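Local coordinates for putative cytidylyltransferase (Burkholderia pseudomallei, PDB 5X9Q), which probably transfers the adenylyl group of ATP to D-glycero-beta-D-manno-heptose 1-phosphate, giving ADP-D-glycero-beta-D-manno-heptose and diphosphate, at residues His52-Lys60 with Leu97-Trp105. Sequence-based numbering, arbitrary orientation.
Sequences HVSYLADAK and LAALECVDW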
loop_
_atom_site.group_PDB
_atom_site.type_symbol
_atom_site.label_atom_id
_atom_site.label_comp_id
_atom_site.label_asym_id
_atom_site.label_seq_id
_atom_site.Cartn_x
_atom_site.Cartn_y
_atom_site.Cartn_z
ATOM N N HIS A 52 1.398 4.496 8.510
ATOM C CA HIS A 52 2.569 4.342 7.665
ATOM C C HIS A 52 2.382 5.008 6.308
ATOM O O HIS A 52 3.223 5.789 5.878
ATOM C CB HIS A 52 2.864 2.867 7.447
ATOM C CG HIS A 52 3.499 2.191 8.620
ATOM N ND1 HIS A 52 3.093 0.956 9.070
ATOM C CD2 HIS A 52 4.531 2.560 9.414
ATOM C CE1 HIS A 52 3.849 0.590 10.089
ATOM N NE2 HIS A 52 4.729 1.546 10.317
ATOM N N VAL A 53 1.289 4.700 5.618
ATOM C CA VAL A 53 1.124 5.214 4.262
ATOM C C VAL A 53 0.725 6.681 4.246
ATOM O O VAL A 53 1.110 7.401 3.331
ATOM C CB VAL A 53 0.118 4.365 3.431
ATOM C CG1 VAL A 53 0.651 2.917 3.292
ATOM C CG2 VAL A 53 -1.275 4.396 4.029
ATOM N N SER A 54 -0.026 7.119 5.251
ATOM C CA SER A 54 -0.436 8.515 5.333
ATOM C C SER A 54 0.824 9.361 5.471
ATOM O O SER A 54 0.977 10.389 4.813
ATOM C CB SER A 54 -1.361 8.739 6.529
ATOM O OG SER A 54 -2.658 8.231 6.270
ATOM N N TYR A 55 1.743 8.918 6.317
ATOM C CA TYR A 55 2.991 9.597 6.545
ATOM C C TYR A 55 3.955 9.416 5.396
ATOM O O TYR A 55 4.710 10.306 5.135
ATOM C CB TYR A 55 3.593 9.237 7.912
ATOM C CG TYR A 55 4.973 8.646 7.926
ATOM C CD1 TYR A 55 6.092 9.418 7.749
ATOM C CD2 TYR A 55 5.142 7.319 8.091
ATOM C CE1 TYR A 55 7.353 8.859 7.735
ATOM C CE2 TYR A 55 6.383 6.748 8.102
ATOM C CZ TYR A 55 7.476 7.514 7.916
ATOM O OH TYR A 55 8.661 6.869 7.926
ATOM N N LEU A 56 3.915 8.266 4.729
ATOM C CA LEU A 56 4.800 8.065 3.582
ATOM C C LEU A 56 4.436 9.022 2.441
ATOM O O LEU A 56 5.300 9.477 1.692
ATOM C CB LEU A 56 4.732 6.616 3.098
ATOM C CG LEU A 56 5.604 5.609 3.851
ATOM C CD1 LEU A 56 5.618 4.267 3.133
ATOM C CD2 LEU A 56 7.017 6.144 4.023
ATOM N N ALA A 57 3.144 9.314 2.326
ATOM C CA ALA A 57 2.591 10.207 1.310
ATOM C C ALA A 57 2.899 11.670 1.583
ATOM O O ALA A 57 3.310 12.385 0.673
ATOM C CB ALA A 57 1.081 9.983 1.168
ATOM N N ASP A 58 2.777 12.080 2.841
ATOM C CA ASP A 58 3.095 13.445 3.233
ATOM C C ASP A 58 4.594 13.729 3.071
ATOM O O ASP A 58 4.978 14.831 2.674
ATOM C CB ASP A 58 2.663 13.703 4.678
ATOM C CG ASP A 58 1.168 13.916 4.809
ATOM O OD1 ASP A 58 0.504 14.141 3.775
ATOM O OD2 ASP A 58 0.656 13.858 5.947
ATOM N N ALA A 59 5.438 12.742 3.375
ATOM C CA ALA A 59 6.883 12.921 3.249
ATOM C C ALA A 59 7.192 13.156 1.777
ATOM O O ALA A 59 7.967 14.060 1.443
ATOM C CB ALA A 59 7.650 11.694 3.789
ATOM N N LYS A 60 6.532 12.392 0.897
ATOM C CA LYS A 60 6.713 12.560 -0.551
ATOM C C LYS A 60 6.319 13.978 -0.969
ATOM O O LYS A 60 6.987 14.587 -1.790
ATOM C CB LYS A 60 5.883 11.537 -1.357
ATOM C CG LYS A 60 5.987 11.725 -2.879
ATOM C CD LYS A 60 7.457 11.682 -3.303
ATOM C CE LYS A 60 7.668 11.964 -4.795
ATOM N NZ LYS A 60 7.342 10.856 -5.732
ATOM N N LEU A 97 6.677 -1.780 0.466
ATOM C CA LEU A 97 6.951 -0.352 0.334
ATOM C C LEU A 97 7.061 0.054 -1.131
ATOM O O LEU A 97 6.537 1.100 -1.546
ATOM C CB LEU A 97 8.232 -0.005 1.093
ATOM C CG LEU A 97 7.987 -0.071 2.601
ATOM C CD1 LEU A 97 9.258 -0.222 3.403
ATOM C CD2 LEU A 97 7.256 1.196 3.017
ATOM N N ALA A 98 7.725 -0.771 -1.932
ATOM C CA ALA A 98 7.933 -0.420 -3.327
ATOM C C ALA A 98 6.615 -0.367 -4.097
ATOM O O ALA A 98 6.498 0.360 -5.083
ATOM C CB ALA A 98 8.899 -1.398 -3.985
ATOM N N ALA A 99 5.615 -1.103 -3.625
ATOM C CA ALA A 99 4.314 -1.152 -4.291
ATOM C C ALA A 99 3.562 0.152 -4.113
ATOM O O ALA A 99 2.550 0.391 -4.785
ATOM C CB ALA A 99 3.484 -2.313 -3.770
ATOM N N LEU A 100 4.063 0.996 -3.218
ATOM C CA LEU A 100 3.405 2.251 -2.890
ATOM C C LEU A 100 3.651 3.331 -3.939
ATOM O O LEU A 100 4.779 3.526 -4.413
ATOM C CB LEU A 100 3.893 2.740 -1.526
ATOM C CG LEU A 100 3.495 1.802 -0.390
ATOM C CD1 LEU A 100 4.106 2.242 0.929
ATOM C CD2 LEU A 100 1.961 1.740 -0.309
ATOM N N GLU A 101 2.586 4.043 -4.284
ATOM C CA GLU A 101 2.670 5.108 -5.269
ATOM C C GLU A 101 3.644 6.200 -4.864
ATOM O O GLU A 101 4.346 6.749 -5.704
ATOM C CB GLU A 101 1.304 5.746 -5.507
ATOM C CG GLU A 101 1.358 6.793 -6.616
ATOM C CD GLU A 101 -0.007 7.303 -7.020
ATOM O OE1 GLU A 101 -0.948 7.219 -6.195
ATOM O OE2 GLU A 101 -0.153 7.753 -8.182
ATOM N N CYS A 102 3.673 6.543 -3.585
ATOM C CA CYS A 102 4.453 7.708 -3.195
ATOM C C CYS A 102 5.940 7.446 -3.015
ATOM O O CYS A 102 6.706 8.396 -2.957
ATOM C CB CYS A 102 3.885 8.310 -1.915
ATOM S SG CYS A 102 3.995 7.237 -0.493
ATOM N N VAL A 103 6.360 6.184 -2.952
ATOM C CA VAL A 103 7.761 5.831 -2.697
ATOM C C VAL A 103 8.522 5.750 -4.008
ATOM O O VAL A 103 8.027 5.153 -4.962
ATOM C CB VAL A 103 7.901 4.439 -1.956
ATOM C CG1 VAL A 103 9.366 3.994 -1.898
ATOM C CG2 VAL A 103 7.334 4.469 -0.552
ATOM N N ASP A 104 9.715 6.320 -4.085
ATOM C CA ASP A 104 10.497 6.172 -5.316
ATOM C C ASP A 104 11.594 5.117 -5.208
ATOM O O ASP A 104 11.829 4.369 -6.149
ATOM C CB ASP A 104 11.128 7.502 -5.716
ATOM C CG ASP A 104 10.085 8.558 -5.987
ATOM O OD1 ASP A 104 9.489 8.535 -7.092
ATOM O OD2 ASP A 104 9.831 9.387 -5.082
ATOM N N TRP A 105 12.253 5.033 -4.060
ATOM C CA TRP A 105 13.379 4.118 -3.924
ATOM C C TRP A 105 13.348 3.464 -2.560
ATOM O O TRP A 105 13.117 4.129 -1.562
ATOM C CB TRP A 105 14.724 4.846 -4.127
ATOM C CG TRP A 105 14.829 5.562 -5.459
ATOM C CD1 TRP A 105 14.722 6.918 -5.689
ATOM C CD2 TRP A 105 15.016 4.956 -6.741
ATOM N NE1 TRP A 105 14.853 7.177 -7.030
ATOM C CE2 TRP A 105 15.034 5.993 -7.698
ATOM C CE3 TRP A 105 15.186 3.633 -7.175
ATOM C CZ2 TRP A 105 15.201 5.747 -9.062
ATOM C CZ3 TRP A 105 15.356 3.394 -8.530
ATOM C CH2 TRP A 105 15.368 4.445 -9.454
#
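Leu56 rests its CD1 methyl against two neighbouring methyls, CD2 of Leu97 and CD1 of Leu100. The example comes from the Rossmann-like nucleotidyltransferase fold of the HUP clan, a parallel sheet with helices packed against it: helix 50-62 meets the end of helix 90-98 and the loop that leads from it into strand 105-109, at one edge of the sheet. It illustrates how a helix can pack against a helix end and the loop after it by a graded series of side chains, apolar at one end and charged at the other. CD1 of Leu56 lies 3.4 Å from CD1 of Leu100 and 3.5 Å from CD2 of Leu97, and the Leu56 side chain runs roughly perpendicular to both. Val103 CG2 approaches the same Leu56 methyl more loosely, while the Val103 side chain also touches Val68 of strand 65-71. One turn back along the helix, CG1 of Val53 meets the other methyl of Leu100, CD2, 4.0 Å away; Val53 and Leu100 both also pack on Ala99 of the second subunit, so this end adjoins the dimer interface.

In the middle Cys102 points its thiol at the helix. With SG between its own backbone N and carbonyl carbon (chi1 64°), the sulfur reaches the Leu56 backbone, 3.4 Å from O, and also touches Leu56 CB. CB of Cys102 faces CB of Lys60. Beyond it the lysine chain, bent at chi2 (56°) and chi4 (-77°), runs across the front of the Cys102 carbonyl oxygen, with CD 3.4 Å from that O, and crosses Asp104 almost at right angles. The carboxylate is itself positioned by Leu66 N, which donates to OD2; on that same oxygen, Lys60 NZ takes the syn lone pair at 3.0 Å in a salt bridge, with OD1 a weak second acceptor at 3.4 Å from NZ.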